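Local coordinates for regulatory protein of LacI family (Chloroflexus aggregans, PDB 3BBL), which probably regulates transcription as a LacI-family DNA-binding protein whose periplasmic-binding-protein-like region is likely to respond to a small effector, at residues 172-175 with 176-180; 131-134 with 135-139; 211-214 with 215-218. All coordinates share one frame; numbering follows the deposited sequence.

Contact 1: residues 172-175 with 176-180; sequences VGRA and MTLHL
Arg174 and Leu178 meet one turn apart on helix 170-181, where the leucine lays a methyl group over the arginine's flat end. The arginine leaves its CB with CG anti to the backbone N (chi1 176°) and runs extended as far as NE, a course that carries the guanidinium to where Leu178 CD1 lies over the centre of one face. CG passes 4.0 Å from Leu178 CD1, CZ lies 3.7 Å from it, and at the tip NH1 and NH2 stand 3.7 Å and 3.9 Å from the same methyl. That face suits a methyl because its pi surface makes poor hydrogen bonds, while the N-H groups at the rim remain available: NE, also near CD1, has Glu209 of helix 197-209 as its salt-bridge partner. Cut back to alanine, position 174 would probably leave Glu209 without its charged mate and take the flat cover off Leu178 CD1.

Met176, a selenomethionine, bends at chi3 and brings SE to 3.6 Å from Val172 CG1. Thr177 turns OG1 back to Gly173 O at 2.8 Å, and its own N donates to that oxygen at 3.1 Å from the opposite face of the carbonyl plane. The buried hydroxyl is thus satisfied within the helix. Small Thr177 fits against Ala203 and Ala206 of helix 197-209, while Met176 rests on Leu131 and Leu164 of neighbouring strands.

Along the backbone, Met176 N binds Val172 O at 2.9 Å, nearly straight, and Leu178 N and His179 N repeat the pattern with Arg174 O and Ala175 O. These i to i+4 bonds, with the inward residues packed on sheet and helix and Ala175 and His179 exposed, are typical of an amphipathic helix flanking the mainly parallel sheet of a periplasmic-binding-protein-like, Rossmann-type domain.

Contact 2: residues 131-134 with 135-139; sequences LAWP and EDSRV
Pro134 and Ser137 are the two ends of a type I beta turn, closed by Ser137 N donating to Pro134 O at 3.2 Å. The N-H is fairly straight at 152°, but it comes from above the carbonyl plane, 52° out of it, and so misses the lone pairs. Proline suits the first position because it needs to offer the turn only its carbonyl O; the missing N-H costs nothing, and the ring restricts the chain just before the bend. On its flank, CB is 3.5 Å from Asp136 OD2. That carboxylate is placed there by a chi1 of 61°, which sets CG between the backbone N and the carbonyl carbon and swings the group back over the proline.

The turn links strand 128-132 to helix 138-153, the first connection of a beta-alpha-beta unit that returns to strand 163-165. Here Ser137 is the N-cap: its OG accepts from Gly140 N, satisfying an amide that has no carbonyl ahead of it in the helix. Serine fits the post because its short hydroxyl can reach forward to an amide of the first turn.

The same OG lies at the edge of the Trp133 ring, near its plane, 3.5 Å from CE3. Trp133 has CG anti to the carbonyl carbon, and this brings the benzene part of the indole alongside the start of the helix. Farther along that ring, CZ3 is 4.1 Å from Val139 CG1, the two side chains lying side by side and pointing the same way. The ring is wide, so it also touches the 195-196 loop and Met199 of helix 197-209, while the backbone O of Trp133 takes a hydrogen bond from Arg165.

Contact 3: residues 211-214 with 215-218; sequences GLTI and GTDL. With EDO (1,2-ethanediol), chain D.
Thr213 and Asp217 face each other across a tight backbone reversal, in which Asp217 N donates to Thr213 O at 2.8 Å in the carbonyl plane, Leu218 N adds a weak bond to that oxygen, and Gly215 N returns to Leu218 O at 2.7 Å. Gly215 takes phi 104° and psi -74°, where a CB would collide with Ile214 O, so a residue without one suits the bend.

Asp217 sends its carboxylate back over the turn: OD2 receives Thr213 N at 2.7 Å, met on the anti side and 24° out of the carboxylate plane. Aspartate is just long enough to hold the amide while its own N binds the same residue's carbonyl, pinning Thr213 from both ends. Leu212 crosses the aspartate, its CD2 3.9 Å from Asp217 CB, whereas Thr213 and Thr216 lie side by side, pointing the same way, with Thr213 CG2 4.1 Å from Thr216 OG1. A 1,2-ethanediol, probably from the crystallisation liquor, gives a weak hydrogen bond from its O1 to Gly215 O.

Gly211, with positive phi, ends helix 197-209 in a Schellman motif; from there the loop leads to strand 219-223, with Ile214 resting on Met204 and Ala207 and Leu218 on Ala207 of that helix.

From the N terminus the chain reaches contact 2 first, where the turn after strand 128-132 starts helix 138-153. After strand 163-165 comes contact 1, wholly within helix 170-181, closing no loop but only successive helical turns. Strand 191-194 and helix 197-209 follow, and contact 3 closes the loop leading into strand 219-223. The three lie in series, none nested or crossed. Contacts 1 and 2 touch through Thr177 OG1 and Leu131 CD1, 3.6 Å apart, tying helix 170-181 to strand 128-132. Contact 3 stands apart, its centre about 15 Å from that of contact 1, yet helix 197-209 packs against residues of all three.

Contact 1: residues 172-175 with 176-180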
ATOM      1  N   VAL A 172       9.411  13.163  11.527  1.00 20.45           N
ATOM      2  CA  VAL A 172       9.111  13.439  12.926  1.00 19.89           C
ATOM      3  C   VAL A 172       9.630  12.313  13.817  1.00 19.67           C
ATOM      4  O   VAL A 172      10.215  12.567  14.871  1.00 18.49           O
ATOM      5  CB  VAL A 172       7.592  13.653  13.150  1.00 19.00           C
ATOM      6  CG1 VAL A 172       7.270  13.690  14.636  1.00 17.23           C
ATOM      7  CG2 VAL A 172       7.166  14.958  12.503  1.00 18.60           C
ATOM      8  N   GLY A 173       9.429  11.071  13.387  1.00 19.26           N
ATOM      9  CA  GLY A 173       9.902   9.939  14.169  1.00 20.26           C
ATOM     10  C   GLY A 173      11.403  10.003  14.388  1.00 19.89           C
ATOM     11  O   GLY A 173      11.895   9.744  15.482  1.00 17.57           O
ATOM     12  N   ARG A 174      12.130  10.372  13.341  1.00 18.88           N
ATOM     13  CA  ARG A 174      13.575  10.480  13.413  1.00 19.44           C
ATOM     14  C   ARG A 174      14.000  11.628  14.331  1.00 19.88           C
ATOM     15  O   ARG A 174      14.828  11.448  15.228  1.00 21.24           O
ATOM     16  CB  ARG A 174      14.143  10.692  12.008  1.00 20.72           C
ATOM     17  CG  ARG A 174      15.636  10.924  11.940  1.00 21.20           C
ATOM     18  CD  ARG A 174      16.057  11.105  10.485  1.00 24.01           C
ATOM     19  NE  ARG A 174      17.440  11.553  10.359  1.00 26.81           N
ATOM     20  CZ  ARG A 174      17.850  12.803  10.565  1.00 29.43           C
ATOM     21  NH1 ARG A 174      16.980  13.746  10.905  1.00 30.95           N
ATOM     22  NH2 ARG A 174      19.138  13.109  10.453  1.00 30.47           N
ATOM     23  N   ALA A 175      13.427  12.804  14.106  1.00 19.12           N
ATOM     24  CA  ALA A 175      13.743  13.984  14.906  1.00 18.68           C
ATOM     25  C   ALA A 175      13.500  13.744  16.396  1.00 18.29           C
ATOM     26  O   ALA A 175      14.367  14.022  17.224  1.00 18.13           O
ATOM     27  CB  ALA A 175      12.915  15.177  14.427  1.00 15.66           C
HETATM   28  N   MSE A 176      12.323  13.228  16.738  1.00 19.61           N
HETATM   29  CA  MSE A 176      11.996  12.963  18.137  1.00 20.82           C
HETATM   30  C   MSE A 176      12.949  11.927  18.736  1.00 21.42           C
HETATM   31  O   MSE A 176      13.335  12.032  19.896  1.00 21.04           O
HETATM   32  CB  MSE A 176      10.549  12.482  18.270  1.00 22.58           C
HETATM   33  CG  MSE A 176       9.571  13.479  17.725  1.00 26.98           C
HETATM   34 SE   MSE A 176       7.660  13.103  18.212  1.00 38.53          SE
HETATM   35  CE  MSE A 176       7.701  11.264  17.665  1.00 17.09           C
ATOM     36  N   THR A 177      13.347  10.934  17.947  1.00 20.05           N
ATOM     37  CA  THR A 177      14.249   9.917  18.472  1.00 18.89           C
ATOM     38  C   THR A 177      15.659  10.471  18.678  1.00 19.35           C
ATOM     39  O   THR A 177      16.333  10.129  19.665  1.00 17.76           O
ATOM     40  CB  THR A 177      14.304   8.666  17.558  1.00 18.21           C
ATOM     41  OG1 THR A 177      12.996   8.086  17.477  1.00 15.28           O
ATOM     42  CG2 THR A 177      15.272   7.620  18.125  1.00 13.97           C
ATOM     43  N   LEU A 178      16.105  11.320  17.758  1.00 18.52           N
ATOM     44  CA  LEU A 178      17.427  11.909  17.891  1.00 19.52           C
ATOM     45  C   LEU A 178      17.437  12.764  19.164  1.00 19.43           C
ATOM     46  O   LEU A 178      18.429  12.821  19.883  1.00 19.33           O
ATOM     47  CB  LEU A 178      17.772  12.745  16.651  1.00 16.54           C
ATOM     48  CG  LEU A 178      18.151  11.939  15.400  1.00 19.80           C
ATOM     49  CD1 LEU A 178      18.323  12.869  14.211  1.00 16.57           C
ATOM     50  CD2 LEU A 178      19.428  11.151  15.656  1.00 14.14           C
ATOM     51  N   HIS A 179      16.315  13.413  19.450  1.00 19.68           N
ATOM     52  CA  HIS A 179      16.205  14.227  20.654  1.00 19.60           C
ATOM     53  C   HIS A 179      16.404  13.319  21.873  1.00 18.82           C
ATOM     54  O   HIS A 179      17.097  13.674  22.813  1.00 19.23           O
ATOM     55  CB  HIS A 179      14.824  14.889  20.713  1.00 19.65           C
ATOM     56  CG  HIS A 179      14.552  15.599  22.001  1.00 23.36           C
ATOM     57  ND1 HIS A 179      15.154  16.794  22.335  1.00 23.90           N
ATOM     58  CD2 HIS A 179      13.738  15.285  23.040  1.00 21.81           C
ATOM     59  CE1 HIS A 179      14.719  17.189  23.519  1.00 21.96           C
ATOM     60  NE2 HIS A 179      13.860  16.291  23.967  1.00 22.44           N
ATOM     61  N   LEU A 180      15.795  12.140  21.843  1.00 17.77           N
ATOM     62  CA  LEU A 180      15.910  11.184  22.942  1.00 18.36           C
ATOM     63  C   LEU A 180      17.302  10.575  23.028  1.00 18.31           C
ATOM     64  O   LEU A 180      17.805  10.326  24.114  1.00 18.08           O
ATOM     65  CB  LEU A 180      14.865  10.068  22.793  1.00 17.24           C
ATOM     66  CG  LEU A 180      13.413  10.461  23.077  1.00 17.41           C
ATOM     67  CD1 LEU A 180      12.490   9.325  22.712  1.00 14.60           C
ATOM     68  CD2 LEU A 180      13.255  10.824  24.540  1.00 16.34           C
TER

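Contact 2: residues 131-134 with 135-139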
ATOM      1  N   LEU A 131       6.513   7.612  20.806  1.00 18.14           N
ATOM      2  CA  LEU A 131       6.354   8.644  19.799  1.00 19.28           C
ATOM      3  C   LEU A 131       4.852   8.644  19.516  1.00 19.55           C
ATOM      4  O   LEU A 131       4.332   7.786  18.810  1.00 19.15           O
ATOM      5  CB  LEU A 131       7.164   8.284  18.553  1.00 19.48           C
ATOM      6  CG  LEU A 131       8.644   8.009  18.858  1.00 20.31           C
ATOM      7  CD1 LEU A 131       9.422   7.865  17.557  1.00 20.45           C
ATOM      8  CD2 LEU A 131       9.217   9.134  19.704  1.00 18.78           C
ATOM      9  N   ALA A 132       4.155   9.608  20.104  1.00 21.26           N
ATOM     10  CA  ALA A 132       2.708   9.698  19.975  1.00 21.85           C
ATOM     11  C   ALA A 132       2.218  10.815  19.055  1.00 23.68           C
ATOM     12  O   ALA A 132       3.010  11.560  18.472  1.00 23.65           O
ATOM     13  CB  ALA A 132       2.098   9.854  21.360  1.00 20.88           C
ATOM     14  N   TRP A 133       0.898  10.928  18.950  1.00 24.79           N
ATOM     15  CA  TRP A 133       0.268  11.926  18.096  1.00 25.85           C
ATOM     16  C   TRP A 133      -0.370  13.056  18.903  1.00 27.53           C
ATOM     17  O   TRP A 133      -0.439  12.992  20.128  1.00 25.76           O
ATOM     18  CB  TRP A 133      -0.799  11.253  17.221  1.00 24.44           C
ATOM     19  CG  TRP A 133      -0.266  10.224  16.283  1.00 24.07           C
ATOM     20  CD1 TRP A 133       1.019  10.097  15.854  1.00 23.77           C
ATOM     21  CD2 TRP A 133      -1.016   9.202  15.609  1.00 25.07           C
ATOM     22  NE1 TRP A 133       1.122   9.062  14.958  1.00 24.33           N
ATOM     23  CE2 TRP A 133      -0.112   8.495  14.788  1.00 23.73           C
ATOM     24  CE3 TRP A 133      -2.364   8.820  15.618  1.00 24.26           C
ATOM     25  CZ2 TRP A 133      -0.511   7.422  13.979  1.00 24.02           C
ATOM     26  CZ3 TRP A 133      -2.760   7.752  14.814  1.00 25.84           C
ATOM     27  CH2 TRP A 133      -1.834   7.067  14.008  1.00 23.75           C
ATOM     28  N   PRO A 134      -0.850  14.110  18.218  1.00 30.44           N
ATOM     29  CA  PRO A 134      -1.486  15.249  18.892  1.00 32.15           C
ATOM     30  C   PRO A 134      -2.689  14.829  19.727  1.00 34.12           C
ATOM     31  O   PRO A 134      -3.263  13.766  19.503  1.00 32.64           O
ATOM     32  CB  PRO A 134      -1.870  16.160  17.732  1.00 31.54           C
ATOM     33  CG  PRO A 134      -0.804  15.885  16.729  1.00 31.04           C
ATOM     34  CD  PRO A 134      -0.707  14.381  16.775  1.00 29.25           C
ATOM     35  N   GLU A 135      -3.074  15.681  20.674  1.00 38.17           N
ATOM     36  CA  GLU A 135      -4.190  15.404  21.580  1.00 42.11           C
ATOM     37  C   GLU A 135      -5.563  15.338  20.924  1.00 42.64           C
ATOM     38  O   GLU A 135      -6.486  14.735  21.475  1.00 42.66           O
ATOM     39  CB  GLU A 135      -4.237  16.447  22.694  1.00 45.88           C
ATOM     40  CG  GLU A 135      -2.896  16.734  23.343  1.00 51.41           C
ATOM     41  CD  GLU A 135      -3.030  17.628  24.558  1.00 55.38           C
ATOM     42  OE1 GLU A 135      -3.699  18.680  24.454  1.00 57.48           O
ATOM     43  OE2 GLU A 135      -2.465  17.279  25.616  1.00 57.64           O
ATOM     44  N   ASP A 136      -5.705  15.955  19.756  1.00 42.57           N
ATOM     45  CA  ASP A 136      -6.988  15.943  19.070  1.00 44.40           C
ATOM     46  C   ASP A 136      -7.203  14.683  18.241  1.00 43.22           C
ATOM     47  O   ASP A 136      -8.172  14.584  17.494  1.00 45.02           O
ATOM     48  CB  ASP A 136      -7.131  17.187  18.187  1.00 47.05           C
ATOM     49  CG  ASP A 136      -6.064  17.272  17.115  1.00 51.70           C
ATOM     50  OD1 ASP A 136      -5.974  18.328  16.450  1.00 54.26           O
ATOM     51  OD2 ASP A 136      -5.315  16.287  16.932  1.00 53.82           O
ATOM     52  N   SER A 137      -6.300  13.719  18.372  1.00 40.89           N
ATOM     53  CA  SER A 137      -6.415  12.468  17.635  1.00 37.72           C
ATOM     54  C   SER A 137      -7.068  11.379  18.491  1.00 36.49           C
ATOM     55  O   SER A 137      -6.510  10.937  19.492  1.00 34.45           O
ATOM     56  CB  SER A 137      -5.034  12.006  17.166  1.00 36.47           C
ATOM     57  OG  SER A 137      -5.097  10.698  16.630  1.00 36.38           O
ATOM     58  N   ARG A 138      -8.261  10.956  18.087  1.00 35.15           N
ATOM     59  CA  ARG A 138      -8.999   9.925  18.806  1.00 34.34           C
ATOM     60  C   ARG A 138      -8.205   8.622  18.829  1.00 33.05           C
ATOM     61  O   ARG A 138      -8.025   8.020  19.888  1.00 31.75           O
ATOM     62  CB  ARG A 138     -10.368   9.714  18.150  1.00 34.96           C
ATOM     63  CG  ARG A 138     -11.315   8.789  18.902  1.00 36.42           C
ATOM     64  CD  ARG A 138     -11.322   7.394  18.301  1.00 41.62           C
ATOM     65  NE  ARG A 138     -11.495   7.429  16.847  1.00 44.47           N
ATOM     66  CZ  ARG A 138     -11.447   6.358  16.061  1.00 44.31           C
ATOM     67  NH1 ARG A 138     -11.236   5.159  16.581  1.00 45.57           N
ATOM     68  NH2 ARG A 138     -11.595   6.488  14.752  1.00 44.55           N
ATOM     69  N   VAL A 139      -7.728   8.189  17.667  1.00 32.74           N
ATOM     70  CA  VAL A 139      -6.945   6.962  17.585  1.00 32.67           C
ATOM     71  C   VAL A 139      -5.651   7.110  18.389  1.00 31.56           C
ATOM     72  O   VAL A 139      -5.234   6.181  19.080  1.00 29.87           O
ATOM     73  CB  VAL A 139      -6.588   6.630  16.130  1.00 33.43           C
ATOM     74  CG1 VAL A 139      -5.836   5.306  16.066  1.00 33.57           C
ATOM     75  CG2 VAL A 139      -7.843   6.573  15.300  1.00 34.60           C
TER

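Contact 3: residues 211-214 with 215-218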
ATOM      1  N   GLY A 211      24.830   5.179  15.994  1.00 21.68           N
ATOM      2  CA  GLY A 211      25.601   3.990  16.294  1.00 21.39           C
ATOM      3  C   GLY A 211      25.048   2.990  17.289  1.00 22.63           C
ATOM      4  O   GLY A 211      25.820   2.239  17.879  1.00 24.89           O
ATOM      5  N   LEU A 212      23.736   2.961  17.488  1.00 20.38           N
ATOM      6  CA  LEU A 212      23.156   2.002  18.419  1.00 21.27           C
ATOM      7  C   LEU A 212      22.609   0.797  17.668  1.00 21.54           C
ATOM      8  O   LEU A 212      22.062   0.939  16.584  1.00 23.47           O
ATOM      9  CB  LEU A 212      22.031   2.649  19.213  1.00 20.33           C
ATOM     10  CG  LEU A 212      22.426   3.773  20.169  1.00 23.38           C
ATOM     11  CD1 LEU A 212      21.179   4.461  20.687  1.00 22.33           C
ATOM     12  CD2 LEU A 212      23.253   3.209  21.328  1.00 21.17           C
ATOM     13  N   THR A 213      22.770  -0.394  18.227  1.00 20.78           N
ATOM     14  CA  THR A 213      22.252  -1.593  17.584  1.00 21.30           C
ATOM     15  C   THR A 213      20.759  -1.702  17.900  1.00 21.84           C
ATOM     16  O   THR A 213      20.367  -1.773  19.061  1.00 22.11           O
ATOM     17  CB  THR A 213      22.957  -2.861  18.103  1.00 20.62           C
ATOM     18  OG1 THR A 213      24.371  -2.731  17.922  1.00 25.20           O
ATOM     19  CG2 THR A 213      22.463  -4.092  17.346  1.00 18.28           C
ATOM     20  N   ILE A 214      19.928  -1.704  16.868  1.00 21.82           N
ATOM     21  CA  ILE A 214      18.486  -1.804  17.069  1.00 22.94           C
ATOM     22  C   ILE A 214      18.146  -3.181  17.627  1.00 23.43           C
ATOM     23  O   ILE A 214      18.620  -4.201  17.132  1.00 23.78           O
ATOM     24  CB  ILE A 214      17.724  -1.564  15.760  1.00 24.15           C
ATOM     25  CG1 ILE A 214      17.994  -0.138  15.273  1.00 23.89           C
ATOM     26  CG2 ILE A 214      16.233  -1.770  15.980  1.00 22.77           C
ATOM     27  CD1 ILE A 214      17.541   0.127  13.848  1.00 26.50           C
ATOM     28  N   GLY A 215      17.320  -3.196  18.667  1.00 22.78           N
ATOM     29  CA  GLY A 215      16.966  -4.439  19.314  1.00 23.38           C
ATOM     30  C   GLY A 215      17.761  -4.492  20.605  1.00 26.25           C
ATOM     31  O   GLY A 215      17.224  -4.266  21.693  1.00 29.51           O
ATOM     32  N   THR A 216      19.059  -4.745  20.475  1.00 24.49           N
ATOM     33  CA  THR A 216      19.975  -4.845  21.605  1.00 21.67           C
ATOM     34  C   THR A 216      20.169  -3.565  22.434  1.00 19.18           C
ATOM     35  O   THR A 216      19.941  -3.553  23.633  1.00 15.40           O
ATOM     36  CB  THR A 216      21.349  -5.332  21.107  1.00 23.73           C
ATOM     37  OG1 THR A 216      21.165  -6.544  20.358  1.00 21.47           O
ATOM     38  CG2 THR A 216      22.302  -5.575  22.285  1.00 22.86           C
ATOM     39  N   ASP A 217      20.595  -2.484  21.793  1.00 20.03           N
ATOM     40  CA  ASP A 217      20.808  -1.227  22.503  1.00 19.25           C
ATOM     41  C   ASP A 217      19.521  -0.414  22.623  1.00 18.82           C
ATOM     42  O   ASP A 217      19.291   0.253  23.626  1.00 17.36           O
ATOM     43  CB  ASP A 217      21.866  -0.378  21.794  1.00 22.44           C
ATOM     44  CG  ASP A 217      23.196  -1.094  21.656  1.00 27.27           C
ATOM     45  OD1 ASP A 217      23.579  -1.816  22.607  1.00 29.54           O
ATOM     46  OD2 ASP A 217      23.865  -0.917  20.602  1.00 28.73           O
ATOM     47  N   LEU A 218      18.685  -0.478  21.594  1.00 16.66           N
ATOM     48  CA  LEU A 218      17.434   0.261  21.573  1.00 16.55           C
ATOM     49  C   LEU A 218      16.350  -0.591  20.947  1.00 16.27           C
ATOM     50  O   LEU A 218      16.402  -0.886  19.754  1.00 17.36           O
ATOM     51  CB  LEU A 218      17.586   1.555  20.762  1.00 14.35           C
ATOM     52  CG  LEU A 218      16.327   2.423  20.661  1.00 14.10           C
ATOM     53  CD1 LEU A 218      15.942   2.906  22.056  1.00 13.63           C
ATOM     54  CD2 LEU A 218      16.561   3.607  19.740  1.00 13.69           C
TER
HETATM   55  C1  EDO D 502      16.281  -6.516  23.758  1.00 42.58           C
HETATM   56  O1  EDO D 502      16.834  -5.435  24.518  1.00 41.52           O
HETATM   57  C2  EDO D 502      14.930  -6.945  24.350  1.00 41.08           C
HETATM   58  O2  EDO D 502      13.904  -6.056  23.903  1.00 37.51           O
HETATM   59  O   HOH W   1      19.501  -7.178  17.375  1.00 50.08           O